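Local coordinates for protein homoserine dehydrogenase (Thermoplasma acidophilum, PDB 3ING) that probably catalyses the NADP-dependent interconversion of L-aspartate semialdehyde and L-homoserine, a shared step of threonine and methionine biosynthesis, at residues A[64-67]-A[68-71]; A[98-101]-A[102-106]; A[274-277]-A[278-281]. One frame throughout, in Å; residues are numbered along the deposited sequence.

All three interactions are local, made by side chains a few residues apart on one run of chain, and all are partly buried. Interactions 1 and 2 belong to the nucleotide-binding domain, with centres about 23 Å apart; interaction 3 lies on the other side of the chain's centre. Chemistry follows place: 64-71 carries the most outward, charged chemistry, a salt bridge, a water and two ST turns. In 98-106 and 274-281 three buried residues each turn to a sheet, the first on a helix with an arginine beside the adenine, the second in a short turn whose Phe276 and Ser279 reach the second subunit.

Interaction 1: A[64-67]-A[68-71]; sequences TGRI and SDRA
Arg66 and Asp69 are joined by a salt bridge that spans the bend of the loop following helix 54-64. The arginine uses NH2, which donates to OD1 of Asp69 over 2.9 Å with an N-H...O angle of 154°. OD1 is met on its syn side but somewhat out of the carboxylate plane, and the two flat groups are turned 62° apart. The bridge rests on one N-H and not on a two-pronged pairing, because NE of Arg66 stays 3.7 Å from OD1 of Asp69, too far to share it. The Arg66 chain runs straight through chi2 and then bends at chi3 (-40°), which swings the guanidinium round to the aspartate. A long arginine suits this partly exposed place, because its end can reach the carboxylate three residues ahead.

Water adds a second link. Water 1 donates to OG1 of Thr64 at 3.0 Å and to OD2 of Asp69 at 3.1 Å, leaving each carboxylate oxygen with its own partner.

Side chain to backbone bonds shape the chain itself. Thr64 OG1 accepts from N of Arg66 at 3.2 Å, and Ser68 OG accepts from N of Arg70 at 2.9 Å; short hydroxyl side chains are well suited to such bonds two residues on. The Ser68 hydroxyl is also bonded to O of Tyr46. Inside the first of these turns, Gly65 leaves the helix with positive phi, a conformation easiest for glycine.

Apolar packing is left to Ile67, whose branched side chain turns inward against Thr12, an NADPH-binding residue, while its backbone N is bonded to OD2 of Asp42. Two successive ST turns, tied by a salt bridge, thus form a helix-exit loop at the edge of the Rossmann-type cofactor site.

Interaction 2: A[98-101]-A[102-106]; sequences REYS and LYRMA. With NDP (NADPH dihydro-nicotinamide-adenine-dinucleotide phosphate), chain C.
Tyr100 and Arg104, one helical turn apart, lie side by side and point the same way. The arginine can be followed outward from CB, which packs 3.3 Å from O of Tyr100, the same oxygen that accepts the Arg104 backbone N-H. From there the chain is extended, CG anti to the backbone N (chi1 175°), and this carries CD alongside the phenol, 3.4 Å from OH of Tyr100. NE turns to a salt bridge with Glu108, one turn further on. At the tip, NH1 donates to OH of Tyr100 over 3.0 Å, with the oxygen near the guanidinium edge and the two planes 65° apart. Arginine suits this outer flank because its long chain runs beside the phenol end of the ring while its charge stays at the surface.

Tyr103 meets Glu99 differently: the carbonyl oxygen of Glu99 lies over one ring face, 3.1 Å from CG of Tyr103, while the phenol OH is bonded to Asp88 and Thr115. At the cofactor end, the Arg98 guanidinium has N6A of NADPH over one face, 3.7 Å from NE of Arg98, and over the other the Glu99 carboxylate, whose OE1 is bonded to Ser93 OG; Arg98 NH2 is also bonded to Thr90.

Helix 97-108 is the crossover of a beta-alpha-beta unit: Leu102 and Ala106 pack on Leu86 of strand 85-88, Tyr103 on Val113 of strand 112-115, and Tyr100 and Arg104 against helix 119-135.

Interaction 3: A[274-277]-A[278-281]; sequences DDFL and MSIG
An Asx turn at Asp275 lies in the connection between strands 261-270 and 286-291, and consecutive backbone amides after it reach back three residues. N of Met278 donates to O of Asp275 at 3.0 Å, and N of Ser279 to O of Phe276 at 2.8 Å; Ile280 N makes a weak bond to O of Leu277. The Asx turn is closed by the bond from N of Leu277 to OD1 of Asp275, 2.9 Å long, and the other carboxylate oxygen forms a salt bridge with Arg168. Aspartate suits the start of the turn because one short side chain serves both partners.

Ser279 holds O of Phe276 twice, through its amide and its hydroxyl. With OG between the backbone N and carbonyl carbon (chi1 75°), the hydroxyl folds back and donates to O of Phe276 over 2.8 Å, in the carbonyl plane, whereas the Ser279 amide approaches from above that plane. The hydroxyl oxygen also sits over one face of the Phe276 ring, 3.4 Å from CE1 of Phe276.

Leu277 and Ile280 run side by side, CD2 of Leu277 3.7 Å from CD1 of Ile280; their branched aliphatic ends fill the side of the turn that faces strand 164-170, packing on Ile170. Phe276 and Ser279 each meet their own counterpart in the second subunit, which places this Asx turn at the subunit interface.

Interaction 1: A[64-67]-A[68-71]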
ATOM      1  N   THR A  64      -3.585  37.283  -1.267  1.00 21.65           N
ATOM      2  CA  THR A  64      -2.573  38.237  -1.663  1.00 19.83           C
ATOM      3  C   THR A  64      -1.464  37.681  -2.502  1.00 21.47           C
ATOM      4  O   THR A  64      -0.652  38.467  -3.015  1.00 24.43           O
ATOM      5  CB  THR A  64      -1.849  38.897  -0.423  1.00 19.43           C
ATOM      6  OG1 THR A  64      -1.010  37.938   0.220  1.00 22.72           O
ATOM      7  CG2 THR A  64      -2.854  39.522   0.543  1.00 15.08           C
ATOM      8  N   GLY A  65      -1.373  36.361  -2.575  1.00 22.28           N
ATOM      9  CA  GLY A  65      -0.322  35.688  -3.332  1.00 22.86           C
ATOM     10  C   GLY A  65       0.999  35.601  -2.593  1.00 25.70           C
ATOM     11  O   GLY A  65       1.996  35.130  -3.158  1.00 25.68           O
ATOM     12  N   ARG A  66       1.026  36.014  -1.319  1.00 26.54           N
ATOM     13  CA  ARG A  66       2.248  35.955  -0.513  1.00 28.36           C
ATOM     14  C   ARG A  66       1.989  35.389   0.876  1.00 29.20           C
ATOM     15  O   ARG A  66       0.912  35.542   1.439  1.00 29.01           O
ATOM     16  CB  ARG A  66       2.868  37.318  -0.341  1.00 32.08           C
ATOM     17  CG  ARG A  66       3.506  37.833  -1.567  1.00 39.61           C
ATOM     18  CD  ARG A  66       4.101  39.206  -1.310  1.00 59.03           C
ATOM     19  NE  ARG A  66       3.258  40.064  -0.461  1.00 68.87           N
ATOM     20  CZ  ARG A  66       2.155  40.722  -0.852  1.00 70.82           C
ATOM     21  NH1 ARG A  66       1.672  40.630  -2.098  1.00 70.89           N
ATOM     22  NH2 ARG A  66       1.507  41.470   0.027  1.00 59.65           N
ATOM     23  N   ILE A  67       3.001  34.728   1.419  1.00 28.46           N
ATOM     24  CA  ILE A  67       2.906  34.145   2.745  1.00 27.54           C
ATOM     25  C   ILE A  67       2.886  35.215   3.792  1.00 29.89           C
ATOM     26  O   ILE A  67       2.153  35.113   4.790  1.00 30.74           O
ATOM     27  CB  ILE A  67       4.102  33.218   3.026  1.00 27.18           C
ATOM     28  CG1 ILE A  67       3.916  31.945   2.196  1.00 22.54           C
ATOM     29  CG2 ILE A  67       4.237  32.917   4.556  1.00 19.34           C
ATOM     30  CD1 ILE A  67       2.757  31.102   2.680  1.00 18.44           C
ATOM     31  N   SER A  68       3.705  36.224   3.581  1.00 30.21           N
ATOM     32  CA  SER A  68       3.801  37.319   4.518  1.00 31.37           C
ATOM     33  C   SER A  68       4.413  38.504   3.830  1.00 35.53           C
ATOM     34  O   SER A  68       4.757  38.446   2.646  1.00 35.87           O
ATOM     35  CB  SER A  68       4.705  36.942   5.676  1.00 33.26           C
ATOM     36  OG  SER A  68       6.067  37.159   5.345  1.00 28.88           O
ATOM     37  N   ASP A  69       4.606  39.574   4.589  1.00 36.21           N
ATOM     38  CA  ASP A  69       5.216  40.767   4.055  1.00 40.04           C
ATOM     39  C   ASP A  69       6.601  40.906   4.646  1.00 38.30           C
ATOM     40  O   ASP A  69       7.057  42.007   4.906  1.00 38.16           O
ATOM     41  CB  ASP A  69       4.323  41.979   4.348  1.00 42.25           C
ATOM     42  CG  ASP A  69       2.968  41.893   3.613  1.00 52.50           C
ATOM     43  OD1 ASP A  69       2.919  42.347   2.437  1.00 56.42           O
ATOM     44  OD2 ASP A  69       1.979  41.372   4.212  1.00 52.38           O
ATOM     45  N   ARG A  70       7.250  39.759   4.812  1.00 37.46           N
ATOM     46  CA  ARG A  70       8.575  39.608   5.416  1.00 37.38           C
ATOM     47  C   ARG A  70       9.515  38.816   4.472  1.00 38.14           C
ATOM     48  O   ARG A  70       9.413  37.572   4.332  1.00 34.77           O
ATOM     49  CB  ARG A  70       8.364  38.883   6.731  1.00 38.84           C
ATOM     50  CG  ARG A  70       9.558  38.530   7.546  1.00 41.56           C
ATOM     51  CD  ARG A  70       9.024  38.286   8.948  1.00 51.12           C
ATOM     52  NE  ARG A  70       9.753  37.287   9.722  1.00 56.74           N
ATOM     53  CZ  ARG A  70      10.838  37.521  10.451  1.00 57.58           C
ATOM     54  NH1 ARG A  70      11.385  38.743  10.503  1.00 60.74           N
ATOM     55  NH2 ARG A  70      11.391  36.507  11.122  1.00 60.28           N
ATOM     56  N   ALA A  71      10.412  39.562   3.817  1.00 36.70           N
ATOM     57  CA  ALA A  71      11.295  39.055   2.769  1.00 33.97           C
ATOM     58  C   ALA A  71      12.105  37.816   3.139  1.00 34.58           C
ATOM     59  O   ALA A  71      12.783  37.782   4.149  1.00 34.09           O
ATOM     60  CB  ALA A  71      12.232  40.159   2.294  1.00 31.85           C
TER
HETATM   61  O   HOH W   1       0.872  39.398   2.064  1.00 39.61           O

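Interaction 2: A[98-101]-A[102-106]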
ATOM      1  N   ARG A  98      20.647  22.895  -5.305  1.00 19.36           N
ATOM      2  CA  ARG A  98      19.901  23.667  -4.329  1.00 18.86           C
ATOM      3  C   ARG A  98      19.199  22.747  -3.298  1.00 19.39           C
ATOM      4  O   ARG A  98      19.229  22.996  -2.078  1.00 20.71           O
ATOM      5  CB  ARG A  98      18.871  24.562  -5.049  1.00 20.98           C
ATOM      6  CG  ARG A  98      18.076  25.436  -4.085  1.00 28.08           C
ATOM      7  CD  ARG A  98      17.019  26.327  -4.753  1.00 28.95           C
ATOM      8  NE  ARG A  98      16.015  25.558  -5.483  1.00 27.11           N
ATOM      9  CZ  ARG A  98      15.039  24.848  -4.899  1.00 38.75           C
ATOM     10  NH1 ARG A  98      14.914  24.757  -3.571  1.00 36.49           N
ATOM     11  NH2 ARG A  98      14.193  24.191  -5.652  1.00 35.47           N
ATOM     12  N   GLU A  99      18.617  21.669  -3.800  1.00 18.98           N
ATOM     13  CA  GLU A  99      17.904  20.704  -2.988  1.00 20.26           C
ATOM     14  C   GLU A  99      18.867  19.934  -2.083  1.00 19.27           C
ATOM     15  O   GLU A  99      18.614  19.755  -0.882  1.00 20.69           O
ATOM     16  CB  GLU A  99      17.137  19.762  -3.896  1.00 19.38           C
ATOM     17  CG  GLU A  99      15.958  20.416  -4.694  1.00 20.23           C
ATOM     18  CD  GLU A  99      16.301  21.037  -6.055  1.00 22.03           C
ATOM     19  OE1 GLU A  99      17.500  21.241  -6.351  1.00 20.77           O
ATOM     20  OE2 GLU A  99      15.332  21.384  -6.813  1.00 23.48           O
ATOM     21  N   TYR A 100      19.971  19.460  -2.663  1.00 19.36           N
ATOM     22  CA  TYR A 100      20.991  18.818  -1.863  1.00 19.58           C
ATOM     23  C   TYR A 100      21.433  19.727  -0.710  1.00 22.09           C
ATOM     24  O   TYR A 100      21.551  19.278   0.417  1.00 22.98           O
ATOM     25  CB  TYR A 100      22.206  18.391  -2.704  1.00 18.90           C
ATOM     26  CG  TYR A 100      23.478  18.204  -1.890  1.00 17.06           C
ATOM     27  CD1 TYR A 100      23.614  17.145  -0.994  1.00 18.71           C
ATOM     28  CD2 TYR A 100      24.522  19.091  -2.004  1.00 19.15           C
ATOM     29  CE1 TYR A 100      24.799  16.985  -0.243  1.00 16.57           C
ATOM     30  CE2 TYR A 100      25.693  18.954  -1.242  1.00 22.70           C
ATOM     31  CZ  TYR A 100      25.813  17.890  -0.382  1.00 17.44           C
ATOM     32  OH  TYR A 100      26.956  17.729   0.359  1.00 24.53           O
ATOM     33  N   SER A 101      21.693  20.994  -1.002  1.00 21.67           N
ATOM     34  CA  SER A 101      22.127  21.928  -0.013  1.00 21.97           C
ATOM     35  C   SER A 101      21.076  22.092   1.087  1.00 23.15           C
ATOM     36  O   SER A 101      21.394  22.131   2.271  1.00 20.19           O
ATOM     37  CB  SER A 101      22.436  23.274  -0.682  1.00 23.80           C
ATOM     38  OG  SER A 101      23.482  23.133  -1.640  1.00 27.23           O
ATOM     39  N   LEU A 102      19.823  22.176   0.686  1.00 19.79           N
ATOM     40  CA  LEU A 102      18.749  22.291   1.626  1.00 21.77           C
ATOM     41  C   LEU A 102      18.668  21.089   2.557  1.00 19.61           C
ATOM     42  O   LEU A 102      18.580  21.275   3.754  1.00 21.93           O
ATOM     43  CB  LEU A 102      17.437  22.499   0.881  1.00 18.64           C
ATOM     44  CG  LEU A 102      16.162  22.701   1.664  1.00 28.23           C
ATOM     45  CD1 LEU A 102      16.209  24.000   2.440  1.00 25.98           C
ATOM     46  CD2 LEU A 102      14.992  22.654   0.659  1.00 23.23           C
ATOM     47  N   TYR A 103      18.699  19.883   2.008  1.00 19.79           N
ATOM     48  CA  TYR A 103      18.560  18.664   2.787  1.00 20.42           C
ATOM     49  C   TYR A 103      19.757  18.502   3.705  1.00 22.49           C
ATOM     50  O   TYR A 103      19.602  18.178   4.875  1.00 23.31           O
ATOM     51  CB  TYR A 103      18.392  17.427   1.891  1.00 22.33           C
ATOM     52  CG  TYR A 103      17.268  17.549   0.845  1.00 20.19           C
ATOM     53  CD1 TYR A 103      16.257  18.479   0.965  1.00 19.91           C
ATOM     54  CD2 TYR A 103      17.262  16.744  -0.294  1.00 19.84           C
ATOM     55  CE1 TYR A 103      15.285  18.591  -0.037  1.00 20.71           C
ATOM     56  CE2 TYR A 103      16.315  16.872  -1.277  1.00 24.51           C
ATOM     57  CZ  TYR A 103      15.331  17.801  -1.144  1.00 23.81           C
ATOM     58  OH  TYR A 103      14.407  17.914  -2.162  1.00 22.78           O
ATOM     59  N   ARG A 104      20.949  18.829   3.197  1.00 19.01           N
ATOM     60  CA  ARG A 104      22.157  18.757   4.010  1.00 18.98           C
ATOM     61  C   ARG A 104      22.031  19.713   5.205  1.00 20.08           C
ATOM     62  O   ARG A 104      22.256  19.321   6.356  1.00 20.78           O
ATOM     63  CB  ARG A 104      23.387  19.105   3.178  1.00 16.50           C
ATOM     64  CG  ARG A 104      24.644  19.148   4.057  1.00 20.19           C
ATOM     65  CD  ARG A 104      25.875  19.166   3.246  1.00 19.21           C
ATOM     66  NE  ARG A 104      27.047  19.525   4.044  1.00 20.16           N
ATOM     67  CZ  ARG A 104      28.284  19.568   3.572  1.00 26.08           C
ATOM     68  NH1 ARG A 104      28.536  19.307   2.303  1.00 23.46           N
ATOM     69  NH2 ARG A 104      29.284  19.895   4.377  1.00 23.02           N
HETATM   70  N   MSE A 105      21.631  20.951   4.939  1.00 19.65           N
HETATM   71  CA  MSE A 105      21.411  21.904   6.022  1.00 21.96           C
HETATM   72  C   MSE A 105      20.411  21.364   7.045  1.00 22.72           C
HETATM   73  O   MSE A 105      20.646  21.435   8.278  1.00 22.92           O
HETATM   74  CB  MSE A 105      20.871  23.221   5.482  1.00 21.11           C
HETATM   75  CG  MSE A 105      20.555  24.242   6.587  1.00 31.54           C
HETATM   76 SE   MSE A 105      19.862  25.901   5.820  0.75 35.66          SE
HETATM   77  CE  MSE A 105      21.347  26.260   4.686  1.00 25.15           C
ATOM     78  N   ALA A 106      19.294  20.831   6.548  1.00 20.30           N
ATOM     79  CA  ALA A 106      18.279  20.231   7.415  1.00 19.65           C
ATOM     80  C   ALA A 106      18.863  19.115   8.276  1.00 21.03           C
ATOM     81  O   ALA A 106      18.695  19.122   9.497  1.00 21.92           O
ATOM     82  CB  ALA A 106      17.103  19.710   6.600  1.00 19.82           C
TER
HETATM   83  PA  NDP C 326       4.375  25.594  -7.612  1.00 23.13           P
HETATM   84  O1A NDP C 326       2.907  25.733  -7.671  1.00 20.48           O
HETATM   85  O2A NDP C 326       5.152  26.319  -8.645  1.00 20.11           O
HETATM   86  O5B NDP C 326       4.925  26.081  -6.179  1.00 21.40           O
HETATM   87  C5B NDP C 326       6.288  26.193  -5.823  1.00 22.01           C
HETATM   88  C4B NDP C 326       6.426  26.916  -4.493  1.00 22.11           C
HETATM   89  O4B NDP C 326       7.774  27.130  -4.161  1.00 23.09           O
HETATM   90  C3B NDP C 326       5.830  28.330  -4.543  1.00 20.62           C
HETATM   91  O3B NDP C 326       5.429  28.757  -3.250  1.00 21.58           O
HETATM   92  C2B NDP C 326       6.978  29.154  -5.017  1.00 19.44           C
HETATM   93  O2B NDP C 326       6.892  30.512  -4.686  1.00 24.11           O
HETATM   94  C1B NDP C 326       8.082  28.522  -4.212  1.00 18.91           C
HETATM   95  N9A NDP C 326       9.422  28.684  -4.763  1.00 23.58           N
HETATM   96  C8A NDP C 326       9.853  28.792  -6.056  1.00 26.33           C
HETATM   97  N7A NDP C 326      11.222  28.857  -6.032  1.00 23.13           N
HETATM   98  C5A NDP C 326      11.627  28.787  -4.756  1.00 26.50           C
HETATM   99  C6A NDP C 326      12.897  28.831  -4.218  1.00 28.98           C
HETATM  100  N6A NDP C 326      13.964  28.645  -4.992  1.00 41.16           N
HETATM  101  N1A NDP C 326      12.967  28.724  -2.875  1.00 25.79           N
HETATM  102  C2A NDP C 326      11.860  28.634  -2.056  1.00 29.38           C
HETATM  103  N3A NDP C 326      10.581  28.582  -2.577  1.00 27.05           N
HETATM  104  C4A NDP C 326      10.516  28.662  -3.938  1.00 22.86           C
HETATM  105  O3  NDP C 326       4.775  24.038  -7.649  1.00 14.44           O
HETATM  106  PN  NDP C 326       3.843  22.801  -7.214  1.00 19.47           P
HETATM  107  O1N NDP C 326       2.900  22.486  -8.329  1.00 22.62           O
HETATM  108  O2N NDP C 326       3.316  23.112  -5.850  1.00 19.22           O
HETATM  109  O5D NDP C 326       4.897  21.569  -7.130  1.00 21.32           O
HETATM  110  C5D NDP C 326       5.822  21.639  -6.045  1.00 22.36           C
HETATM  111  C4D NDP C 326       6.758  20.437  -6.113  1.00 23.30           C
HETATM  112  O4D NDP C 326       5.968  19.274  -6.006  1.00 22.88           O
HETATM  113  C3D NDP C 326       7.502  20.309  -7.415  1.00 20.76           C
HETATM  114  O3D NDP C 326       8.885  19.979  -7.242  1.00 18.82           O
HETATM  115  C2D NDP C 326       6.745  19.234  -8.172  1.00 20.15           C
HETATM  116  O2D NDP C 326       7.549  18.541  -9.089  1.00 20.22           O
HETATM  117  C1D NDP C 326       6.277  18.351  -7.040  1.00 18.29           C
HETATM  118  N1N NDP C 326       5.137  17.517  -7.379  1.00 18.16           N
HETATM  119  C2N NDP C 326       3.983  18.103  -7.828  1.00 20.41           C
HETATM  120  C3N NDP C 326       2.928  17.360  -8.339  1.00 24.90           C
HETATM  121  C7N NDP C 326       1.659  18.051  -8.668  1.00 27.90           C
HETATM  122  O7N NDP C 326       0.504  17.339  -8.433  1.00 34.74           O
HETATM  123  N7N NDP C 326       1.619  19.322  -9.045  1.00 26.05           N
HETATM  124  C4N NDP C 326       2.849  15.855  -8.107  1.00 25.56           C
HETATM  125  C5N NDP C 326       4.149  15.322  -7.574  1.00 19.13           C
HETATM  126  C6N NDP C 326       5.209  16.155  -7.221  1.00 17.90           C
HETATM  127  P2B NDP C 326       5.630  31.432  -5.049  1.00 35.51           P
HETATM  128  O1X NDP C 326       6.179  32.783  -4.679  1.00 36.04           O
HETATM  129  O2X NDP C 326       4.320  30.956  -4.355  1.00 27.68           O
HETATM  130  O3X NDP C 326       5.484  31.272  -6.529  1.00 20.80           O

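Interaction 3: A[274-277]-A[278-281]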
ATOM      1  N   ASP A 274      -5.774  -5.463 -22.580  1.00 35.60           N
ATOM      2  CA  ASP A 274      -5.821  -6.126 -21.277  1.00 37.21           C
ATOM      3  C   ASP A 274      -4.688  -5.749 -20.307  1.00 34.43           C
ATOM      4  O   ASP A 274      -4.572  -6.324 -19.235  1.00 33.60           O
ATOM      5  CB  ASP A 274      -5.859  -7.637 -21.493  1.00 39.58           C
ATOM      6  CG  ASP A 274      -7.053  -8.054 -22.339  1.00 51.98           C
ATOM      7  OD1 ASP A 274      -8.181  -7.596 -22.019  1.00 57.33           O
ATOM      8  OD2 ASP A 274      -6.864  -8.813 -23.328  1.00 61.14           O
ATOM      9  N   ASP A 275      -3.875  -4.768 -20.671  1.00 31.88           N
ATOM     10  CA  ASP A 275      -2.811  -4.289 -19.801  1.00 28.64           C
ATOM     11  C   ASP A 275      -3.437  -3.577 -18.615  1.00 26.73           C
ATOM     12  O   ASP A 275      -4.333  -2.779 -18.819  1.00 25.10           O
ATOM     13  CB  ASP A 275      -1.977  -3.304 -20.614  1.00 27.92           C
ATOM     14  CG  ASP A 275      -0.668  -2.908 -19.939  1.00 34.50           C
ATOM     15  OD1 ASP A 275      -0.647  -2.633 -18.720  1.00 29.68           O
ATOM     16  OD2 ASP A 275       0.340  -2.841 -20.676  1.00 26.99           O
ATOM     17  N   PHE A 276      -2.962  -3.798 -17.391  1.00 26.21           N
ATOM     18  CA  PHE A 276      -3.536  -3.082 -16.228  1.00 26.00           C
ATOM     19  C   PHE A 276      -3.476  -1.579 -16.413  1.00 24.10           C
ATOM     20  O   PHE A 276      -4.363  -0.843 -16.005  1.00 22.58           O
ATOM     21  CB  PHE A 276      -2.826  -3.426 -14.920  1.00 27.10           C
ATOM     22  CG  PHE A 276      -3.224  -2.533 -13.764  1.00 24.64           C
ATOM     23  CD1 PHE A 276      -4.457  -2.681 -13.164  1.00 24.44           C
ATOM     24  CD2 PHE A 276      -2.389  -1.521 -13.320  1.00 20.70           C
ATOM     25  CE1 PHE A 276      -4.871  -1.836 -12.152  1.00 22.47           C
ATOM     26  CE2 PHE A 276      -2.776  -0.686 -12.305  1.00 20.16           C
ATOM     27  CZ  PHE A 276      -4.027  -0.853 -11.698  1.00 23.02           C
ATOM     28  N   LEU A 277      -2.429  -1.125 -17.062  1.00 24.98           N
ATOM     29  CA  LEU A 277      -2.212   0.315 -17.179  1.00 25.12           C
ATOM     30  C   LEU A 277      -3.279   0.983 -18.020  1.00 22.99           C
ATOM     31  O   LEU A 277      -3.476   2.207 -17.940  1.00 23.27           O
ATOM     32  CB  LEU A 277      -0.801   0.610 -17.724  1.00 24.51           C
ATOM     33  CG  LEU A 277       0.378   0.193 -16.840  1.00 23.64           C
ATOM     34  CD1 LEU A 277       1.755   0.614 -17.485  1.00 16.83           C
ATOM     35  CD2 LEU A 277       0.170   0.751 -15.414  1.00 22.25           C
HETATM   36  N   MSE A 278      -3.944   0.205 -18.862  1.00 21.92           N
HETATM   37  CA  MSE A 278      -5.049   0.738 -19.636  1.00 24.61           C
HETATM   38  C   MSE A 278      -6.299   0.921 -18.779  1.00 25.71           C
HETATM   39  O   MSE A 278      -7.245   1.543 -19.241  1.00 23.92           O
HETATM   40  CB  MSE A 278      -5.353  -0.177 -20.838  1.00 27.05           C
HETATM   41  CG  MSE A 278      -4.315  -0.026 -21.955  1.00 30.33           C
HETATM   42 SE   MSE A 278      -4.326   1.730 -22.814  0.75 30.43          SE
HETATM   43  CE  MSE A 278      -6.011   1.498 -23.584  1.00 23.64           C
ATOM     44  N   SER A 279      -6.304   0.432 -17.525  1.00 25.40           N
ATOM     45  CA  SER A 279      -7.456   0.663 -16.657  1.00 24.98           C
ATOM     46  C   SER A 279      -7.387   2.064 -16.034  1.00 25.54           C
ATOM     47  O   SER A 279      -8.351   2.528 -15.452  1.00 25.66           O
ATOM     48  CB  SER A 279      -7.545  -0.355 -15.509  1.00 24.02           C
ATOM     49  OG  SER A 279      -6.576  -0.094 -14.484  1.00 24.92           O
ATOM     50  N   ILE A 280      -6.229   2.711 -16.143  1.00 24.35           N
ATOM     51  CA  ILE A 280      -6.039   4.004 -15.509  1.00 24.06           C
ATOM     52  C   ILE A 280      -6.735   5.109 -16.290  1.00 23.67           C
ATOM     53  O   ILE A 280      -6.501   5.310 -17.495  1.00 24.19           O
ATOM     54  CB  ILE A 280      -4.562   4.304 -15.305  1.00 26.00           C
ATOM     55  CG1 ILE A 280      -3.914   3.196 -14.467  1.00 23.41           C
ATOM     56  CG2 ILE A 280      -4.363   5.697 -14.636  1.00 24.30           C
ATOM     57  CD1 ILE A 280      -2.347   3.255 -14.519  1.00 20.13           C
ATOM     58  N   GLY A 281      -7.573   5.847 -15.578  1.00 25.10           N
ATOM     59  CA  GLY A 281      -8.401   6.885 -16.179  1.00 25.30           C
ATOM     60  C   GLY A 281      -7.599   8.115 -16.542  1.00 24.66           C
ATOM     61  O   GLY A 281      -6.440   8.288 -16.139  1.00 23.90           O
TER
HETATM   62  O   HOH W   2      -4.514   4.429 -19.141  1.00 24.69           O